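Local structure of putative hydrogenase (Pyrococcus furiosus, 3LYU) at residues 125-129 / 130-134. The protein is probably an oxidoreductase that binds FAD and a [2Fe-2S] cluster, this chain being one alpha-beta domain of it. Numbering follows the deposited sequence.
Sequences EVVKE and YGVPM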
loop_
_atom_site.group_PDB
_atom_site.type_symbol
_atom_site.label_atom_id
_atom_site.label_comp_id
_atom_site.label_asym_id
_atom_site.label_seq_id
_atom_site.Cartn_x
_atom_site.Cartn_y
_atom_site.Cartn_z
ATOM N N GLU B 125 -16.165 3.447 16.140
ATOM C CA GLU B 125 -16.881 2.634 17.114
ATOM C C GLU B 125 -18.395 2.778 16.913
ATOM O O GLU B 125 -19.150 1.808 17.013
ATOM C CB GLU B 125 -16.516 3.066 18.538
ATOM C CG GLU B 125 -15.015 3.206 18.803
ATOM C CD GLU B 125 -14.204 1.975 18.398
ATOM O OE1 GLU B 125 -14.636 0.840 18.712
ATOM O OE2 GLU B 125 -13.125 2.150 17.775
ATOM N N VAL B 126 -18.826 4.004 16.636
ATOM C CA VAL B 126 -20.232 4.300 16.420
ATOM C C VAL B 126 -20.716 3.673 15.119
ATOM O O VAL B 126 -21.861 3.223 15.018
ATOM C CB VAL B 126 -20.472 5.836 16.367
ATOM C CG1 VAL B 126 -21.923 6.133 16.020
ATOM C CG2 VAL B 126 -20.120 6.457 17.692
ATOM N N VAL B 127 -19.835 3.635 14.127
ATOM C CA VAL B 127 -20.185 3.092 12.823
ATOM C C VAL B 127 -20.240 1.576 12.795
ATOM O O VAL B 127 -21.170 1.005 12.229
ATOM C CB VAL B 127 -19.206 3.588 11.744
ATOM C CG1 VAL B 127 -19.583 3.031 10.405
ATOM C CG2 VAL B 127 -19.239 5.088 11.687
ATOM N N LYS B 128 -19.249 0.923 13.399
ATOM C CA LYS B 128 -19.223 -0.538 13.423
ATOM C C LYS B 128 -20.462 -1.009 14.185
ATOM O O LYS B 128 -20.907 -2.152 14.055
ATOM C CB LYS B 128 -17.951 -1.045 14.116
ATOM C CG LYS B 128 -17.786 -0.565 15.558
ATOM C CD LYS B 128 -17.352 -1.699 16.499
ATOM C CE LYS B 128 -15.938 -2.197 16.220
ATOM N NZ LYS B 128 -14.914 -1.358 16.894
ATOM N N GLU B 129 -21.024 -0.095 14.964
ATOM C CA GLU B 129 -22.204 -0.359 15.771
ATOM C C GLU B 129 -23.457 -0.570 14.927
ATOM O O GLU B 129 -24.329 -1.357 15.292
ATOM C CB GLU B 129 -22.432 0.822 16.713
ATOM C CG GLU B 129 -23.495 0.603 17.786
ATOM C CD GLU B 129 -22.914 0.039 19.074
ATOM O OE1 GLU B 129 -22.241 -1.015 19.013
ATOM O OE2 GLU B 129 -23.130 0.652 20.143
ATOM N N TYR B 130 -23.538 0.134 13.798
ATOM C CA TYR B 130 -24.706 0.061 12.911
ATOM C C TYR B 130 -24.574 -0.757 11.626
ATOM O O TYR B 130 -25.525 -0.848 10.851
ATOM C CB TYR B 130 -25.166 1.483 12.552
ATOM C CG TYR B 130 -25.677 2.259 13.743
ATOM C CD1 TYR B 130 -24.826 2.610 14.789
ATOM C CD2 TYR B 130 -27.027 2.587 13.855
ATOM C CE1 TYR B 130 -25.305 3.259 15.914
ATOM C CE2 TYR B 130 -27.518 3.235 14.975
ATOM C CZ TYR B 130 -26.653 3.566 16.003
ATOM O OH TYR B 130 -27.145 4.190 17.128
ATOM N N GLY B 131 -23.402 -1.342 11.397
ATOM C CA GLY B 131 -23.198 -2.145 10.202
ATOM C C GLY B 131 -22.973 -1.351 8.924
ATOM O O GLY B 131 -23.183 -1.874 7.819
ATOM N N VAL B 132 -22.562 -0.089 9.070
ATOM C CA VAL B 132 -22.284 0.782 7.921
ATOM C C VAL B 132 -20.782 0.747 7.595
ATOM O O VAL B 132 -19.951 0.937 8.477
ATOM C CB VAL B 132 -22.701 2.255 8.201
ATOM C CG1 VAL B 132 -22.319 3.136 7.020
ATOM C CG2 VAL B 132 -24.197 2.336 8.455
ATOM N N PRO B 133 -20.422 0.490 6.327
ATOM C CA PRO B 133 -19.009 0.435 5.922
ATOM C C PRO B 133 -18.312 1.788 6.024
ATOM O O PRO B 133 -18.930 2.819 5.780
ATOM C CB PRO B 133 -19.084 -0.072 4.483
ATOM C CG PRO B 133 -20.404 0.458 4.010
ATOM C CD PRO B 133 -21.307 0.203 5.185
HETATM N N MSE B 134 -17.025 1.783 6.369
HETATM C CA MSE B 134 -16.294 3.035 6.515
HETATM C C MSE B 134 -14.966 3.146 5.741
HETATM O O MSE B 134 -14.343 2.142 5.396
HETATM C CB MSE B 134 -16.032 3.296 8.006
HETATM C CG MSE B 134 -15.669 4.744 8.332
HETATM SE SE MSE B 134 -15.126 5.059 10.167
HETATM C CE MSE B 134 -13.386 5.889 9.854
#
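Tyr130 lays one edge of its ring against the backbone of Val126, a turn back along the helix: CD1 stands 3.0 Å from Val126 O, which lies near the ring plane. With CG anti to its own carbonyl carbon and beside the backbone N (chi1 -65°), the ring is swung back along the helix, and its CE1 meets Val126 CG1 at 4.4 Å. Glu129 CG is 3.7 Å from Tyr130 CE1, while its chain, bent at chi2, carries the carboxylate, turned 47° from the ring plane, away from residues 130-134, where it keeps a long, weak ion pair with Arg100. Val127 O takes Tyr130 N at 3.0 Å and, weakly, Gly131 N; Gly131 is the first residue to leave helical geometry, with positive phi, which suits glycine. The loop after helix 117-130 leads to strand 134-136, an outermost strand of the chain's parallel sheet, as the closing half of a right-handed beta-alpha-beta crossover from the neighbouring strand 110-114. Inside this turn Val127, compact and branched, points CG1 at Val132 CB, 3.9 Å away, and at selenomethionine Met134 CB; all three side chains also rest on Val111. Val126 faces helix 84-104 instead, where Tyr130 packs on Leu103 and its hydroxyl makes a weak hydrogen bond to Arg100. An alanine at Tyr130 is likely to leave a gap beside Leu103 and deprive Arg100 of that hydroxyl. On the exposed side of the helix, Lys128 NZ reaches back three residues to bridge to Glu125 OE1 at 2.9 Å, from above the carboxylate plane.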